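Glucose-6-phosphate isomerase (Chlamydia trachomatis D/UW-3/CX, PDB 6OTU) catalyses the reversible isomerisation of glucose 6-phosphate to fructose 6-phosphate. Local coordinates at residues A[149-154]-A[197-202]; A[404-409]-A[470-475]. One frame throughout, in Å; residues are numbered along the deposited sequence.

Contact 1: A[149-154]-A[197-202]; sequences FSTLVQ and REIDLE
I199 packs against T151 and V153 where a β-α-β crossover of the five-stranded parallel sheet comes back into the sheet. The polypeptide passes from strand 180-184 through helix 189-196 and the turn 197-202 into strand 204-209, stepping over strand 151-155 on the way, and I199 presses onto the strand that is stepped over. The tight part is wholly aliphatic. T151 CG2 meets I199 CG2 at 3.8 Å, and farther along the strand V153 CG2 lies 4.0 Å from I199 CD1, the latter two side chains running at about a right angle. In I199, CG1 stands between the backbone N and the carbonyl carbon (chi1 67°), and the extended end of the side chain (chi2 -174°) carries CD1 over to V153. One isoleucine thus serves two strand residues, with CG2 for the first and CD1 for the second. T151 and V153 are two apart and so face the same way, and β-branched residues such as these suit an extended strand. F225 of helix 216-231 touches both V153 and I199 and adds to the apolar patch, as does F182 for I199.

Toward E198 and D200 the turn becomes polar and looser. R197 and E198 are exposed, joined by a long salt bridge, while R197 NH2 also reaches S177 O of the second subunit. D200 OD1 accepts a weak bond from E202 N (3.2 Å), at the start of the 3-10 segment.

Threonine suits the border between these regions: with CG2 anti to the backbone N and turned to I199, OG1 is left for polar partners. S150 OG lies 3.2 Å from T151 OG1, and a water bridges the segments, 2.9 Å from T151 OG1 and accepting the hydrogen of D200 N at 2.8 Å.

Contact 2: A[404-409]-A[470-475]; sequences IGFLHN and GSLLAF
The hydroxyl OG of S471, next to the L472 that meets I404 and F406, directs its single hydrogen chiefly to G296 O of helix 287-303, with R467 O, one turn earlier in its own helix, only a weak second acceptor. Serine fits this buried place because a small hydroxyl can donate to a carbonyl of the neighbouring helix. The helix itself is held by regular backbone bonds, among them F475 N to S471 O at 2.8 Å.

L472 carries the helix side of the contact alone, one methyl for each strand residue. CD1 approaches F406 CZ at 4.1 Å, coming to the edge of the ring and near its plane instead of lying over a face; the two side chains extend from opposite directions. CD2 lies a looser 4.4 Å from I404 CD1. The first torsion of L472 (chi1 -99°) is displaced from the usual staggered value, while chi2 172° sets CD1 anti to CA, which carries that methyl out to F406.

On the strand, I404 directs its side chain to the helix, whereas F406 reaches it with CZ, the ring atom farthest from the backbone: CG is anti to the carbonyl carbon (chi1 -53°). The backbones can therefore stay well apart, the CA atoms of I404 and L472 being 9.7 Å from each other. G405, between I404 and F406, has no side chain and takes part in the sheet through backbone bonding with L459. That same L459, on strand 456-461, touches both L472 and F475, so the helix rests on two neighbouring strands. Large apolar side chains bridging a helix and a sheet in this way are typical of an α/β/α sandwich, here helix 466-487 over the mixed sheet of phosphoglucose isomerase.

In the fold
Both segments of contact 1 precede those of contact 2 in the sequence. Their centres are 30 Å apart, with about 12 Å between nearest atoms, and they share no sheet: contact 1 belongs to the five-stranded parallel sheet, contact 2 to the mixed sheet containing strands 332-337 and 401-406. Each lies in one of the two α/β units of the isomerase fold. The touching side chains lie away from the glucose 6-phosphate pocket, although Q154 NE2 bonds to S160 O, a pocket residue, and the pocket draws on both parts of the chain: G158, G159 and S160 follow strand 151-155, whereas Q351 and E355 lie on helix 345-357, which comes after strand 332-337.

Contact 1: A[149-154]-A[197-202]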
loop_
_atom_site.group_PDB
_atom_site.type_symbol
_atom_site.label_atom_id
_atom_site.label_comp_id
_atom_site.label_asym_id
_atom_site.label_seq_id
_atom_site.Cartn_x
_atom_site.Cartn_y
_atom_site.Cartn_z
ATOM N N PHE A 149 8.050 25.758 -19.626
ATOM C CA PHE A 149 8.592 24.711 -18.762
ATOM C C PHE A 149 8.245 23.320 -19.280
ATOM O O PHE A 149 7.124 23.069 -19.736
ATOM C CB PHE A 149 8.071 24.841 -17.336
ATOM C CG PHE A 149 8.212 26.224 -16.758
ATOM C CD1 PHE A 149 9.395 26.622 -16.154
ATOM C CD2 PHE A 149 7.158 27.118 -16.806
ATOM C CE1 PHE A 149 9.519 27.896 -15.605
ATOM C CE2 PHE A 149 7.282 28.390 -16.263
ATOM C CZ PHE A 149 8.456 28.780 -15.666
ATOM N N SER A 150 9.212 22.411 -19.180
ATOM C CA SER A 150 9.018 21.003 -19.487
ATOM C C SER A 150 8.738 20.160 -18.251
ATOM O O SER A 150 8.288 19.021 -18.388
ATOM C CB SER A 150 10.270 20.471 -20.193
ATOM O OG SER A 150 11.386 20.625 -19.333
ATOM N N THR A 151 8.960 20.705 -17.057
ATOM C CA THR A 151 9.057 19.940 -15.821
ATOM C C THR A 151 8.316 20.650 -14.698
ATOM O O THR A 151 8.533 21.842 -14.473
ATOM C CB THR A 151 10.530 19.768 -15.441
ATOM O OG1 THR A 151 11.214 19.134 -16.530
ATOM C CG2 THR A 151 10.683 18.942 -14.179
ATOM N N LEU A 152 7.466 19.920 -13.979
ATOM C CA LEU A 152 6.773 20.459 -12.814
ATOM C C LEU A 152 7.092 19.599 -11.595
ATOM O O LEU A 152 7.029 18.365 -11.665
ATOM C CB LEU A 152 5.251 20.526 -13.046
ATOM C CG LEU A 152 4.441 21.246 -11.955
ATOM C CD1 LEU A 152 3.283 21.991 -12.552
ATOM C CD2 LEU A 152 3.942 20.298 -10.863
ATOM N N VAL A 153 7.413 20.252 -10.475
ATOM C CA VAL A 153 7.719 19.577 -9.209
ATOM C C VAL A 153 6.732 20.058 -8.156
ATOM O O VAL A 153 6.759 21.228 -7.759
ATOM C CB VAL A 153 9.156 19.835 -8.745
ATOM C CG1 VAL A 153 9.388 19.184 -7.382
ATOM C CG2 VAL A 153 10.152 19.313 -9.782
ATOM N N GLN A 154 5.861 19.171 -7.697
ATOM C CA GLN A 154 4.910 19.527 -6.654
ATOM C C GLN A 154 5.532 19.229 -5.298
ATOM O O GLN A 154 5.836 18.073 -4.992
ATOM C CB GLN A 154 3.595 18.770 -6.811
ATOM C CG GLN A 154 2.558 19.144 -5.775
ATOM C CD GLN A 154 1.162 19.334 -6.359
ATOM O OE1 GLN A 154 0.996 19.834 -7.482
ATOM N NE2 GLN A 154 0.146 18.952 -5.585
ATOM N N ARG A 197 18.214 15.245 -8.745
ATOM C CA ARG A 197 19.131 14.504 -9.598
ATOM C C ARG A 197 18.630 14.432 -11.035
ATOM O O ARG A 197 19.431 14.308 -11.965
ATOM C CB ARG A 197 19.336 13.097 -9.036
ATOM C CG ARG A 197 20.349 12.256 -9.785
ATOM C CD ARG A 197 20.156 10.785 -9.471
ATOM N NE ARG A 197 21.397 10.026 -9.597
ATOM C CZ ARG A 197 21.665 9.194 -10.602
ATOM N NH1 ARG A 197 20.770 9.016 -11.569
ATOM N NH2 ARG A 197 22.826 8.539 -10.637
ATOM N N GLU A 198 17.323 14.546 -11.244
ATOM C CA GLU A 198 16.729 14.225 -12.536
ATOM C C GLU A 198 16.368 15.429 -13.402
ATOM O O GLU A 198 16.197 15.255 -14.612
ATOM C CB GLU A 198 15.462 13.381 -12.330
ATOM C CG GLU A 198 15.709 12.065 -11.588
ATOM C CD GLU A 198 16.635 11.122 -12.353
ATOM O OE1 GLU A 198 16.602 11.150 -13.606
ATOM O OE2 GLU A 198 17.389 10.357 -11.705
ATOM N N ILE A 199 16.242 16.635 -12.841
ATOM C CA ILE A 199 15.553 17.730 -13.522
ATOM C C ILE A 199 16.527 18.818 -13.958
ATOM O O ILE A 199 17.603 19.013 -13.376
ATOM C CB ILE A 199 14.447 18.330 -12.629
ATOM C CG1 ILE A 199 15.069 19.038 -11.417
ATOM C CG2 ILE A 199 13.475 17.240 -12.174
ATOM C CD1 ILE A 199 14.073 19.546 -10.402
ATOM N N ASP A 200 16.123 19.542 -14.998
ATOM C CA ASP A 200 16.786 20.770 -15.428
ATOM C C ASP A 200 16.058 21.939 -14.764
ATOM O O ASP A 200 14.908 22.236 -15.107
ATOM C CB ASP A 200 16.753 20.855 -16.955
ATOM C CG ASP A 200 17.329 22.153 -17.511
ATOM O OD1 ASP A 200 17.879 22.989 -16.756
ATOM O OD2 ASP A 200 17.221 22.328 -18.745
ATOM N N LEU A 201 16.721 22.590 -13.800
ATOM C CA LEU A 201 16.062 23.636 -13.018
ATOM C C LEU A 201 15.577 24.771 -13.907
ATOM O O LEU A 201 14.475 25.297 -13.704
ATOM C CB LEU A 201 17.000 24.176 -11.932
ATOM C CG LEU A 201 17.407 23.240 -10.780
ATOM C CD1 LEU A 201 18.463 23.884 -9.887
ATOM C CD2 LEU A 201 16.206 22.791 -9.951
ATOM N N GLU A 202 16.377 25.153 -14.911
ATOM C CA GLU A 202 15.966 26.229 -15.809
ATOM C C GLU A 202 14.653 25.903 -16.510
ATOM O O GLU A 202 13.900 26.812 -16.874
ATOM C CB GLU A 202 17.061 26.512 -16.832
ATOM C CG GLU A 202 17.166 27.982 -17.185
ATOM C CD GLU A 202 18.552 28.373 -17.663
ATOM O OE1 GLU A 202 18.930 29.555 -17.485
ATOM O OE2 GLU A 202 19.260 27.495 -18.217
HETATM O O HOH W 1 13.981 18.342 -16.418
#

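Contact 2: A[404-409]-A[470-475]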
loop_
_atom_site.group_PDB
_atom_site.type_symbol
_atom_site.label_atom_id
_atom_site.label_comp_id
_atom_site.label_asym_id
_atom_site.label_seq_id
_atom_site.Cartn_x
_atom_site.Cartn_y
_atom_site.Cartn_z
ATOM N N ILE A 404 -12.024 -2.716 -8.897
ATOM C CA ILE A 404 -12.233 -1.649 -9.866
ATOM C C ILE A 404 -11.629 -2.068 -11.194
ATOM O O ILE A 404 -10.448 -2.423 -11.249
ATOM C CB ILE A 404 -11.623 -0.313 -9.400
ATOM C CG1 ILE A 404 -12.065 -0.008 -7.966
ATOM C CG2 ILE A 404 -12.001 0.797 -10.383
ATOM C CD1 ILE A 404 -11.732 1.398 -7.477
ATOM N N GLY A 405 -12.422 -1.990 -12.265
ATOM C CA GLY A 405 -11.952 -2.414 -13.566
ATOM C C GLY A 405 -12.528 -1.626 -14.723
ATOM O O GLY A 405 -13.454 -0.814 -14.577
ATOM N N PHE A 406 -11.953 -1.883 -15.898
ATOM C CA PHE A 406 -12.349 -1.201 -17.122
ATOM C C PHE A 406 -12.411 -2.202 -18.262
ATOM O O PHE A 406 -11.715 -3.231 -18.258
ATOM C CB PHE A 406 -11.392 -0.044 -17.448
ATOM C CG PHE A 406 -11.216 0.900 -16.303
ATOM C CD1 PHE A 406 -12.104 1.944 -16.114
ATOM C CD2 PHE A 406 -10.211 0.698 -15.364
ATOM C CE1 PHE A 406 -11.978 2.809 -15.028
ATOM C CE2 PHE A 406 -10.071 1.561 -14.280
ATOM C CZ PHE A 406 -10.966 2.619 -14.112
ATOM N N LEU A 407 -13.284 -1.902 -19.229
ATOM C CA LEU A 407 -13.407 -2.733 -20.420
ATOM C C LEU A 407 -12.286 -2.496 -21.430
ATOM O O LEU A 407 -12.054 -3.359 -22.285
ATOM C CB LEU A 407 -14.758 -2.485 -21.099
ATOM C CG LEU A 407 -15.973 -2.753 -20.203
ATOM C CD1 LEU A 407 -17.264 -2.526 -20.971
ATOM C CD2 LEU A 407 -15.951 -4.162 -19.616
ATOM N N HIS A 408 -11.591 -1.355 -21.363
ATOM C CA HIS A 408 -10.636 -0.985 -22.396
ATOM C C HIS A 408 -9.431 -0.306 -21.784
ATOM O O HIS A 408 -9.534 0.372 -20.761
ATOM C CB HIS A 408 -11.250 -0.042 -23.431
ATOM C CG HIS A 408 -12.328 -0.675 -24.235
ATOM N ND1 HIS A 408 -12.063 -1.570 -25.249
ATOM C CD2 HIS A 408 -13.673 -0.571 -24.160
ATOM C CE1 HIS A 408 -13.203 -1.990 -25.763
ATOM N NE2 HIS A 408 -14.195 -1.391 -25.128
ATOM N N ASN A 409 -8.287 -0.485 -22.434
ATOM C CA ASN A 409 -7.079 0.146 -21.932
ATOM C C ASN A 409 -7.035 1.624 -22.336
ATOM O O ASN A 409 -7.809 2.105 -23.183
ATOM C CB ASN A 409 -5.838 -0.610 -22.412
ATOM C CG ASN A 409 -5.693 -0.629 -23.922
ATOM O OD1 ASN A 409 -5.530 0.417 -24.559
ATOM N ND2 ASN A 409 -5.714 -1.832 -24.506
ATOM N N GLY A 470 -12.426 11.746 -12.444
ATOM C CA GLY A 470 -13.144 12.674 -11.583
ATOM C C GLY A 470 -14.367 12.053 -10.931
ATOM O O GLY A 470 -14.652 12.308 -9.761
ATOM N N SER A 471 -15.111 11.235 -11.678
ATOM C CA SER A 471 -16.267 10.575 -11.084
ATOM C C SER A 471 -15.837 9.588 -10.004
ATOM O O SER A 471 -16.465 9.513 -8.940
ATOM C CB SER A 471 -17.086 9.877 -12.174
ATOM O OG SER A 471 -17.654 10.831 -13.061
ATOM N N LEU A 472 -14.766 8.828 -10.259
ATOM C CA LEU A 472 -14.283 7.858 -9.281
ATOM C C LEU A 472 -13.814 8.547 -8.011
ATOM O O LEU A 472 -14.070 8.067 -6.901
ATOM C CB LEU A 472 -13.141 7.035 -9.871
ATOM C CG LEU A 472 -13.438 5.646 -10.430
ATOM C CD1 LEU A 472 -12.195 5.115 -11.120
ATOM C CD2 LEU A 472 -13.892 4.696 -9.331
ATOM N N LEU A 473 -13.105 9.667 -8.159
ATOM C CA LEU A 473 -12.690 10.431 -6.992
ATOM C C LEU A 473 -13.900 10.868 -6.181
ATOM O O LEU A 473 -13.982 10.588 -4.980
ATOM C CB LEU A 473 -11.856 11.635 -7.421
ATOM C CG LEU A 473 -11.350 12.543 -6.303
ATOM C CD1 LEU A 473 -10.242 11.839 -5.544
ATOM C CD2 LEU A 473 -10.831 13.823 -6.893
ATOM N N ALA A 474 -14.874 11.524 -6.835
ATOM C CA ALA A 474 -16.033 12.026 -6.104
ATOM C C ALA A 474 -16.835 10.880 -5.495
ATOM O O ALA A 474 -17.386 11.014 -4.396
ATOM C CB ALA A 474 -16.926 12.878 -7.028
ATOM N N PHE A 475 -16.899 9.752 -6.199
ATOM C CA PHE A 475 -17.562 8.562 -5.691
ATOM C C PHE A 475 -17.071 8.190 -4.302
ATOM O O PHE A 475 -17.869 7.951 -3.392
ATOM C CB PHE A 475 -17.324 7.415 -6.656
ATOM C CG PHE A 475 -17.771 6.098 -6.144
ATOM C CD1 PHE A 475 -19.120 5.771 -6.126
ATOM C CD2 PHE A 475 -16.843 5.154 -5.723
ATOM C CE1 PHE A 475 -19.545 4.522 -5.672
ATOM C CE2 PHE A 475 -17.254 3.908 -5.265
ATOM C CZ PHE A 475 -18.604 3.585 -5.250
#